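PDB 2BJF: bile salt hydrolase/transferase from Clostridium perfringens, which hydrolyses the amide bond of glycine- and taurine-conjugated bile salts, releasing the free bile acid and the amino acid, and can also act as an acyltransferase. Local coordinates for residues E92-E95 / G96-N99; P177-D180 / W181-N185; K241-K244 / D245-D248. All blocks are in the same frame, centred on the assembly; numbering follows the deposited sequence.

Contact 1: residues E92-E95 / G96-N99; sequences EDIE and GKTN
Asn99 turns its side-chain amide back onto the main chain of Ile94 and holds it at two points. Its OD1 accepts from Ile94 N at 2.9 Å in a nearly straight bond, the N-H coming from above the amide carbonyl plane. Its ND2 donates to Ile94 O, also at 2.9 Å and nearly straight, with the acceptor in the plane of the amide. With CG anti to its own carbonyl carbon (chi1 -65°), the amide is directed at Ile94, and the two bonds together fix which end is oxygen and which is nitrogen. Ile94 O is gripped a second time by Lys97 N at 3.2 Å, the bond that closes the type II beta turn Ile94-Lys97; the two donors reach this oxygen from opposite faces of its plane. Gly96 takes the third position of the turn, where phi of 89° suits a residue without a side chain. Packing is closest at the amide: the Asp93 carboxylate stacks on it with the planes 11° apart, and Asp93 OD1 lies 3.4 Å from Asn99 CB. The turn side is exposed and looser. There Ile94 and Lys97 run side by side, touching through CG2 of Ile94 and CG of Lys97 at 3.8 Å, before the lysine chain, bent at chi2, leads its amine away from the turn. The turn lies at the surface of the chain, in the loop that follows strand 77-82, and delivers the backbone into strand 98-101. That strand pairs in parallel with strand 126-129, where Asn127 ND2 also bonds Asn99 OD1; Asp93 rests on Val129, Ile94 and Lys97 on Asn127.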
ATOM      1  N   GLU A  92     -25.170  34.515  -4.097  1.00 18.47           N
ATOM      2  CA  GLU A  92     -25.945  35.299  -5.059  1.00 18.59           C
ATOM      3  C   GLU A  92     -25.078  35.685  -6.258  1.00 18.35           C
ATOM      4  O   GLU A  92     -23.870  35.435  -6.261  1.00 18.24           O
ATOM      5  CB  GLU A  92     -26.559  36.543  -4.393  1.00 18.83           C
ATOM      6  CG  GLU A  92     -25.584  37.411  -3.589  1.00 20.01           C
ATOM      7  CD  GLU A  92     -25.345  36.893  -2.176  1.00 21.68           C
ATOM      8  OE1 GLU A  92     -26.328  36.697  -1.429  1.00 22.52           O
ATOM      9  OE2 GLU A  92     -24.169  36.687  -1.810  1.00 22.70           O
ATOM     10  N   ASP A  93     -25.703  36.273  -7.278  1.00 18.23           N
ATOM     11  CA  ASP A  93     -24.990  36.759  -8.459  1.00 18.13           C
ATOM     12  C   ASP A  93     -23.908  37.767  -8.082  1.00 18.09           C
ATOM     13  O   ASP A  93     -24.118  38.622  -7.216  1.00 18.06           O
ATOM     14  CB  ASP A  93     -25.961  37.409  -9.452  1.00 18.12           C
ATOM     15  CG  ASP A  93     -26.842  36.400 -10.172  1.00 18.21           C
ATOM     16  OD1 ASP A  93     -26.604  35.178 -10.051  1.00 17.99           O
ATOM     17  OD2 ASP A  93     -27.779  36.839 -10.872  1.00 18.63           O
ATOM     18  N   ILE A  94     -22.749  37.650  -8.726  1.00 18.05           N
ATOM     19  CA  ILE A  94     -21.665  38.615  -8.553  1.00 18.04           C
ATOM     20  C   ILE A  94     -21.694  39.612  -9.709  1.00 18.05           C
ATOM     21  O   ILE A  94     -21.659  39.222 -10.877  1.00 17.99           O
ATOM     22  CB  ILE A  94     -20.277  37.928  -8.449  1.00 18.06           C
ATOM     23  CG1 ILE A  94     -20.227  37.003  -7.227  1.00 18.00           C
ATOM     24  CG2 ILE A  94     -19.154  38.971  -8.382  1.00 18.13           C
ATOM     25  CD1 ILE A  94     -18.946  36.198  -7.091  1.00 18.19           C
ATOM     26  N   GLU A  95     -21.771  40.896  -9.362  1.00 18.03           N
ATOM     27  CA  GLU A  95     -21.811  41.987 -10.336  1.00 18.12           C
ATOM     28  C   GLU A  95     -20.614  41.953 -11.286  1.00 17.81           C
ATOM     29  O   GLU A  95     -19.466  41.850 -10.850  1.00 17.89           O
ATOM     30  CB  GLU A  95     -21.895  43.337  -9.604  1.00 18.30           C
ATOM     31  CG  GLU A  95     -21.570  44.579 -10.443  1.00 19.42           C
ATOM     32  CD  GLU A  95     -22.524  44.798 -11.607  1.00 20.93           C
ATOM     33  OE1 GLU A  95     -23.739  44.536 -11.459  1.00 21.62           O
ATOM     34  OE2 GLU A  95     -22.052  45.248 -12.673  1.00 21.82           O
ATOM     35  N   GLY A  96     -20.899  42.027 -12.584  1.00 17.58           N
ATOM     36  CA  GLY A  96     -19.861  42.064 -13.612  1.00 17.27           C
ATOM     37  C   GLY A  96     -19.418  40.707 -14.128  1.00 17.04           C
ATOM     38  O   GLY A  96     -18.615  40.626 -15.059  1.00 17.19           O
ATOM     39  N   LYS A  97     -19.940  39.642 -13.523  1.00 16.62           N
ATOM     40  CA  LYS A  97     -19.589  38.276 -13.907  1.00 16.24           C
ATOM     41  C   LYS A  97     -20.701  37.615 -14.719  1.00 15.87           C
ATOM     42  O   LYS A  97     -21.859  38.039 -14.669  1.00 15.79           O
ATOM     43  CB  LYS A  97     -19.287  37.428 -12.662  1.00 16.36           C
ATOM     44  CG  LYS A  97     -18.056  37.856 -11.866  1.00 16.90           C
ATOM     45  CD  LYS A  97     -16.771  37.264 -12.431  1.00 17.89           C
ATOM     46  CE  LYS A  97     -15.580  37.590 -11.543  1.00 18.49           C
ATOM     47  NZ  LYS A  97     -14.326  36.954 -12.040  1.00 19.27           N
ATOM     48  N   THR A  98     -20.330  36.584 -15.477  1.00 15.36           N
ATOM     49  CA  THR A  98     -21.300  35.697 -16.109  1.00 14.98           C
ATOM     50  C   THR A  98     -21.711  34.668 -15.056  1.00 14.58           C
ATOM     51  O   THR A  98     -20.977  33.717 -14.777  1.00 14.58           O
ATOM     52  CB  THR A  98     -20.710  34.997 -17.358  1.00 14.99           C
ATOM     53  OG1 THR A  98     -20.264  35.986 -18.297  1.00 15.20           O
ATOM     54  CG2 THR A  98     -21.746  34.102 -18.032  1.00 15.14           C
ATOM     55  N   ASN A  99     -22.879  34.888 -14.458  1.00 14.16           N
ATOM     56  CA  ASN A  99     -23.350  34.062 -13.350  1.00 13.74           C
ATOM     57  C   ASN A  99     -24.169  32.866 -13.821  1.00 13.51           C
ATOM     58  O   ASN A  99     -25.195  33.021 -14.491  1.00 13.50           O
ATOM     59  CB  ASN A  99     -24.142  34.905 -12.349  1.00 13.71           C
ATOM     60  CG  ASN A  99     -23.283  35.948 -11.661  1.00 13.53           C
ATOM     61  OD1 ASN A  99     -22.469  35.627 -10.794  1.00 13.40           O
ATOM     62  ND2 ASN A  99     -23.464  37.209 -12.042  1.00 13.62           N
TER

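Contact 2: residues P177-D180 / W181-N185; sequences PTFD and WHVAN
The first turn of helix 179-186 is built here, with Thr178 at the N-cap position and Pro177, preceded by a cis peptide bond, leading in and packing against Trp181 and His182. Pro177 sets its CG over one face of the indole, 3.9 Å from the centroid of the six-membered ring of Trp181, a CH-pi contact. Trp181 has CG anti to the backbone N (chi1 -173°), which swings the indole back against Pro177. On another side of the turn a second CH-pi contact forms, Val183 CG2 standing 3.9 Å from the centroid of the Phe179 ring, over its face. Helical bonding starts weakly, Thr178 O receiving Trp181 N and His182 N in two weak bonds, and becomes regular at the 3.0 Å bond from Val183 N to Phe179 O. Thr178 OG1 makes no capping bond; it donates to Asp180 OD1 at 2.7 Å, meeting it from above the carboxylate plane. The His182 ring stacks on Phe229 of helix 225-243, and its NE2 bonds Asn175 O, in a residue of the taurine pocket. Trp181 O is bonded by NE1 of Trp181 of the second subunit, the two indoles stacking, so this turn also takes part in the tetramer. The chemistry is therefore divided: CH-pi and ring contacts hold the apolar side chains together, while the carboxylate of Asp180, near the helix N-terminus, would probably be stabilised as an anion by the helix dipole.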
ATOM      1  N   PRO A 177      -9.669  15.561  -3.584  1.00 11.30           N
ATOM      2  CA  PRO A 177      -9.415  17.010  -3.592  1.00 11.22           C
ATOM      3  C   PRO A 177      -9.360  17.655  -4.982  1.00 10.99           C
ATOM      4  O   PRO A 177      -9.803  17.062  -5.969  1.00 10.96           O
ATOM      5  CB  PRO A 177      -8.043  17.137  -2.903  1.00 11.43           C
ATOM      6  CG  PRO A 177      -7.648  15.775  -2.481  1.00 11.54           C
ATOM      7  CD  PRO A 177      -8.439  14.809  -3.280  1.00 11.38           C
ATOM      8  N   THR A 178      -8.816  18.870  -5.039  1.00 10.80           N
ATOM      9  CA  THR A 178      -8.734  19.649  -6.276  1.00 10.51           C
ATOM     10  C   THR A 178      -7.867  18.961  -7.333  1.00 10.40           C
ATOM     11  O   THR A 178      -7.054  18.087  -7.013  1.00 10.26           O
ATOM     12  CB  THR A 178      -8.198  21.072  -6.013  1.00 10.57           C
ATOM     13  OG1 THR A 178      -6.884  20.992  -5.446  1.00 10.38           O
ATOM     14  CG2 THR A 178      -9.121  21.832  -5.063  1.00 10.56           C
ATOM     15  N   PHE A 179      -8.046  19.365  -8.589  1.00 10.16           N
ATOM     16  CA  PHE A 179      -7.376  18.714  -9.718  1.00 10.12           C
ATOM     17  C   PHE A 179      -5.852  18.773  -9.620  1.00 10.14           C
ATOM     18  O   PHE A 179      -5.169  17.783  -9.893  1.00  9.93           O
ATOM     19  CB  PHE A 179      -7.863  19.295 -11.051  1.00 10.11           C
ATOM     20  CG  PHE A 179      -7.321  18.579 -12.260  1.00 10.02           C
ATOM     21  CD1 PHE A 179      -7.714  17.272 -12.547  1.00 10.37           C
ATOM     22  CD2 PHE A 179      -6.422  19.209 -13.113  1.00 10.12           C
ATOM     23  CE1 PHE A 179      -7.213  16.607 -13.663  1.00 10.12           C
ATOM     24  CE2 PHE A 179      -5.921  18.556 -14.234  1.00 10.24           C
ATOM     25  CZ  PHE A 179      -6.314  17.250 -14.507  1.00 10.22           C
ATOM     26  N   ASP A 180      -5.328  19.929  -9.215  1.00 10.14           N
ATOM     27  CA  ASP A 180      -3.886  20.104  -9.051  1.00 10.28           C
ATOM     28  C   ASP A 180      -3.302  19.177  -7.985  1.00 10.17           C
ATOM     29  O   ASP A 180      -2.143  18.766  -8.088  1.00 10.41           O
ATOM     30  CB  ASP A 180      -3.533  21.569  -8.758  1.00 10.43           C
ATOM     31  CG  ASP A 180      -4.241  22.112  -7.531  1.00 10.81           C
ATOM     32  OD1 ASP A 180      -5.486  22.086  -7.497  1.00 11.19           O
ATOM     33  OD2 ASP A 180      -3.549  22.580  -6.603  1.00 12.26           O
ATOM     34  N   TRP A 181      -4.106  18.843  -6.973  1.00  9.94           N
ATOM     35  CA  TRP A 181      -3.688  17.893  -5.939  1.00  9.76           C
ATOM     36  C   TRP A 181      -3.469  16.501  -6.532  1.00  9.72           C
ATOM     37  O   TRP A 181      -2.457  15.855  -6.253  1.00  9.57           O
ATOM     38  CB  TRP A 181      -4.699  17.834  -4.781  1.00  9.67           C
ATOM     39  CG  TRP A 181      -4.218  16.996  -3.624  1.00  9.37           C
ATOM     40  CD1 TRP A 181      -3.621  17.445  -2.480  1.00  9.19           C
ATOM     41  CD2 TRP A 181      -4.276  15.566  -3.511  1.00  9.19           C
ATOM     42  NE1 TRP A 181      -3.302  16.386  -1.665  1.00  9.01           N
ATOM     43  CE2 TRP A 181      -3.697  15.222  -2.270  1.00  9.21           C
ATOM     44  CE3 TRP A 181      -4.769  14.544  -4.337  1.00  9.16           C
ATOM     45  CZ2 TRP A 181      -3.590  13.897  -1.833  1.00  9.30           C
ATOM     46  CZ3 TRP A 181      -4.664  13.225  -3.903  1.00  9.37           C
ATOM     47  CH2 TRP A 181      -4.079  12.915  -2.661  1.00  9.25           C
ATOM     48  N   HIS A 182      -4.421  16.049  -7.347  1.00  9.67           N
ATOM     49  CA  HIS A 182      -4.337  14.730  -7.976  1.00  9.75           C
ATOM     50  C   HIS A 182      -3.158  14.644  -8.941  1.00  9.87           C
ATOM     51  O   HIS A 182      -2.452  13.636  -8.971  1.00  9.96           O
ATOM     52  CB  HIS A 182      -5.641  14.387  -8.702  1.00  9.71           C
ATOM     53  CG  HIS A 182      -6.800  14.147  -7.786  1.00  9.35           C
ATOM     54  ND1 HIS A 182      -6.968  12.968  -7.091  1.00  9.78           N
ATOM     55  CD2 HIS A 182      -7.853  14.932  -7.458  1.00  9.23           C
ATOM     56  CE1 HIS A 182      -8.074  13.039  -6.373  1.00  9.57           C
ATOM     57  NE2 HIS A 182      -8.631  14.219  -6.578  1.00  9.00           N
ATOM     58  N   VAL A 183      -2.947  15.705  -9.717  1.00 10.06           N
ATOM     59  CA  VAL A 183      -1.831  15.764 -10.665  1.00 10.37           C
ATOM     60  C   VAL A 183      -0.486  15.635  -9.937  1.00 10.30           C
ATOM     61  O   VAL A 183       0.407  14.921 -10.399  1.00 10.54           O
ATOM     62  CB  VAL A 183      -1.883  17.047 -11.537  1.00 10.42           C
ATOM     63  CG1 VAL A 183      -0.645  17.164 -12.420  1.00 10.99           C
ATOM     64  CG2 VAL A 183      -3.135  17.050 -12.399  1.00 10.71           C
ATOM     65  N   ALA A 184      -0.360  16.308  -8.794  1.00 10.28           N
ATOM     66  CA  ALA A 184       0.838  16.196  -7.964  1.00 10.17           C
ATOM     67  C   ALA A 184       0.965  14.803  -7.339  1.00 10.08           C
ATOM     68  O   ALA A 184       2.077  14.293  -7.175  1.00 10.23           O
ATOM     69  CB  ALA A 184       0.853  17.275  -6.887  1.00 10.05           C
ATOM     70  N   ASN A 185      -0.172  14.193  -7.004  1.00 10.01           N
ATOM     71  CA  ASN A 185      -0.194  12.846  -6.426  1.00  9.92           C
ATOM     72  C   ASN A 185       0.312  11.777  -7.398  1.00  9.92           C
ATOM     73  O   ASN A 185       0.873  10.767  -6.973  1.00  9.87           O
ATOM     74  CB  ASN A 185      -1.598  12.493  -5.912  1.00  9.98           C
ATOM     75  CG  ASN A 185      -1.597  11.297  -4.960  1.00  9.81           C
ATOM     76  OD1 ASN A 185      -0.695  11.138  -4.133  1.00  9.83           O
ATOM     77  ND2 ASN A 185      -2.624  10.462  -5.064  1.00  9.45           N
TER

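Contact 3: residues K241-K244 / D245-D248; sequences KNDK and DSID
Ile247 folds back over the backbone carbonyls of Asp243 and Lys244. CB stands 3.9 Å from Lys244 O. CG1, placed anti to the carbonyl carbon of Ile247 (chi1 -61°), moves to 3.4 Å from Asp243 O while remaining near Lys244 O. The chain then runs on extended to CD1, which ends 4.0 Å from Lys244 CA. The side chain also packs on Met239 and Ile240 of helix 225-243, and the isoleucine is buried although the bend itself lies at the surface. Asp243-Ser246 form a type I beta turn, closed by Ser246 N donating to Asp243 O at 3.0 Å, from well above the carbonyl plane. Ile247 N makes only a weak, 3.5 Å bond to Lys244 O. Both bonds span three residues, and the chain turns through them into the short link toward helix 249-257. Ile247 also shares a backbone hydrogen bond with Lys10. Nearby, Ser246 CB lies 3.5 Å from Asp243 O; it also comes within 4.1 Å of Asp243 CB, the two short side chains meeting at their roots. The carboxylate of Asp243 is directed to another molecule of the tetramer: its OD2 bonds Ser273 OG of the fourth subunit, with a long, weak ion pair to Arg267 of that subunit. Lys244 and Asp245 turn outward to the exposed surface, with NZ of Lys244 and OD1 of Asp245 6.1 Å apart, so that their charged atoms are not in contact.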
ATOM      1  N   LYS A 241       0.041   3.686 -24.675  1.00 13.37           N
ATOM      2  CA  LYS A 241       1.440   3.347 -24.931  1.00 13.79           C
ATOM      3  C   LYS A 241       1.611   2.038 -25.695  1.00 14.03           C
ATOM      4  O   LYS A 241       2.357   1.980 -26.676  1.00 14.09           O
ATOM      5  CB  LYS A 241       2.220   3.272 -23.619  1.00 13.87           C
ATOM      6  CG  LYS A 241       2.679   4.610 -23.100  1.00 14.62           C
ATOM      7  CD  LYS A 241       3.327   4.452 -21.746  1.00 15.38           C
ATOM      8  CE  LYS A 241       3.982   5.739 -21.310  1.00 15.53           C
ATOM      9  NZ  LYS A 241       4.306   5.701 -19.867  1.00 15.33           N
ATOM     10  N   ASN A 242       0.914   0.998 -25.249  1.00 14.24           N
ATOM     11  CA  ASN A 242       1.136  -0.353 -25.757  1.00 14.70           C
ATOM     12  C   ASN A 242       0.127  -0.850 -26.792  1.00 15.05           C
ATOM     13  O   ASN A 242       0.428  -1.771 -27.554  1.00 15.10           O
ATOM     14  CB  ASN A 242       1.227  -1.346 -24.593  1.00 14.61           C
ATOM     15  CG  ASN A 242       2.436  -1.099 -23.710  1.00 14.67           C
ATOM     16  OD1 ASN A 242       3.545  -0.872 -24.200  1.00 15.09           O
ATOM     17  ND2 ASN A 242       2.230  -1.146 -22.398  1.00 13.96           N
ATOM     18  N   ASP A 243      -1.058  -0.242 -26.823  1.00 15.64           N
ATOM     19  CA  ASP A 243      -2.156  -0.748 -27.651  1.00 16.22           C
ATOM     20  C   ASP A 243      -3.011   0.356 -28.283  1.00 16.59           C
ATOM     21  O   ASP A 243      -4.236   0.226 -28.380  1.00 16.69           O
ATOM     22  CB  ASP A 243      -3.033  -1.701 -26.828  1.00 16.34           C
ATOM     23  CG  ASP A 243      -2.310  -2.982 -26.454  1.00 16.65           C
ATOM     24  OD1 ASP A 243      -2.162  -3.863 -27.328  1.00 16.92           O
ATOM     25  OD2 ASP A 243      -1.890  -3.110 -25.283  1.00 17.30           O
ATOM     26  N   LYS A 244      -2.358   1.432 -28.720  1.00 16.95           N
ATOM     27  CA  LYS A 244      -3.031   2.559 -29.374  1.00 17.53           C
ATOM     28  C   LYS A 244      -3.893   2.101 -30.555  1.00 17.51           C
ATOM     29  O   LYS A 244      -5.020   2.568 -30.727  1.00 17.47           O
ATOM     30  CB  LYS A 244      -2.003   3.593 -29.845  1.00 17.52           C
ATOM     31  CG  LYS A 244      -2.592   4.940 -30.241  1.00 18.13           C
ATOM     32  CD  LYS A 244      -1.541   5.843 -30.868  1.00 18.28           C
ATOM     33  CE  LYS A 244      -2.150   7.158 -31.331  1.00 19.65           C
ATOM     34  NZ  LYS A 244      -1.187   7.975 -32.122  1.00 20.53           N
ATOM     35  N   ASP A 245      -3.358   1.169 -31.344  1.00 17.78           N
ATOM     36  CA  ASP A 245      -4.034   0.663 -32.541  1.00 18.05           C
ATOM     37  C   ASP A 245      -5.157  -0.341 -32.252  1.00 17.89           C
ATOM     38  O   ASP A 245      -5.785  -0.857 -33.181  1.00 18.09           O
ATOM     39  CB  ASP A 245      -3.010   0.055 -33.511  1.00 18.40           C
ATOM     40  CG  ASP A 245      -2.112   1.101 -34.158  1.00 19.30           C
ATOM     41  OD1 ASP A 245      -2.347   2.315 -33.966  1.00 20.93           O
ATOM     42  OD2 ASP A 245      -1.166   0.705 -34.872  1.00 20.85           O
ATOM     43  N   SER A 246      -5.406  -0.612 -30.972  1.00 17.58           N
ATOM     44  CA  SER A 246      -6.445  -1.556 -30.558  1.00 17.28           C
ATOM     45  C   SER A 246      -7.615  -0.881 -29.836  1.00 16.77           C
ATOM     46  O   SER A 246      -8.632  -1.522 -29.555  1.00 16.89           O
ATOM     47  CB  SER A 246      -5.848  -2.655 -29.671  1.00 17.43           C
ATOM     48  OG  SER A 246      -4.908  -3.437 -30.387  1.00 18.33           O
ATOM     49  N   ILE A 247      -7.472   0.409 -29.539  1.00 16.02           N
ATOM     50  CA  ILE A 247      -8.480   1.126 -28.759  1.00 15.28           C
ATOM     51  C   ILE A 247      -9.796   1.277 -29.524  1.00 14.94           C
ATOM     52  O   ILE A 247      -9.842   1.878 -30.600  1.00 14.68           O
ATOM     53  CB  ILE A 247      -7.972   2.502 -28.252  1.00 15.27           C
ATOM     54  CG1 ILE A 247      -6.759   2.313 -27.332  1.00 15.14           C
ATOM     55  CG2 ILE A 247      -9.094   3.249 -27.522  1.00 15.13           C
ATOM     56  CD1 ILE A 247      -6.061   3.602 -26.913  1.00 15.16           C
ATOM     57  N   ASP A 248     -10.850   0.699 -28.954  1.00 14.52           N
ATOM     58  CA  ASP A 248     -12.210   0.842 -29.468  1.00 14.08           C
ATOM     59  C   ASP A 248     -13.197   0.998 -28.307  1.00 13.60           C
ATOM     60  O   ASP A 248     -12.786   1.104 -27.147  1.00 13.47           O
ATOM     61  CB  ASP A 248     -12.588  -0.337 -30.379  1.00 14.45           C
ATOM     62  CG  ASP A 248     -12.340  -1.699 -29.735  1.00 14.85           C
ATOM     63  OD1 ASP A 248     -12.207  -1.783 -28.496  1.00 15.60           O
ATOM     64  OD2 ASP A 248     -12.285  -2.699 -30.479  1.00 16.65           O
TER

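In the fold
The three contacts follow in series along one chain of the N-terminal nucleophile hydrolase fold, and none touches another. Contact 1 lies at the surface by the small parallel pair of strands 98-101 and 126-129. Contacts 1 and 3 fall on opposite sides of the chain's centre, their centres about 45 Å apart. Contact 2, on helix 179-186, is about 28 Å from contact 1 and 27 Å from contact 3, centre to centre. Helix 225-243 links the last two: it receives side chains of 177-185, and its C-terminal end leads into contact 3. Contacts 2 and 3 both reach other subunits of the homotetramer, whereas contact 1 stays within its own chain.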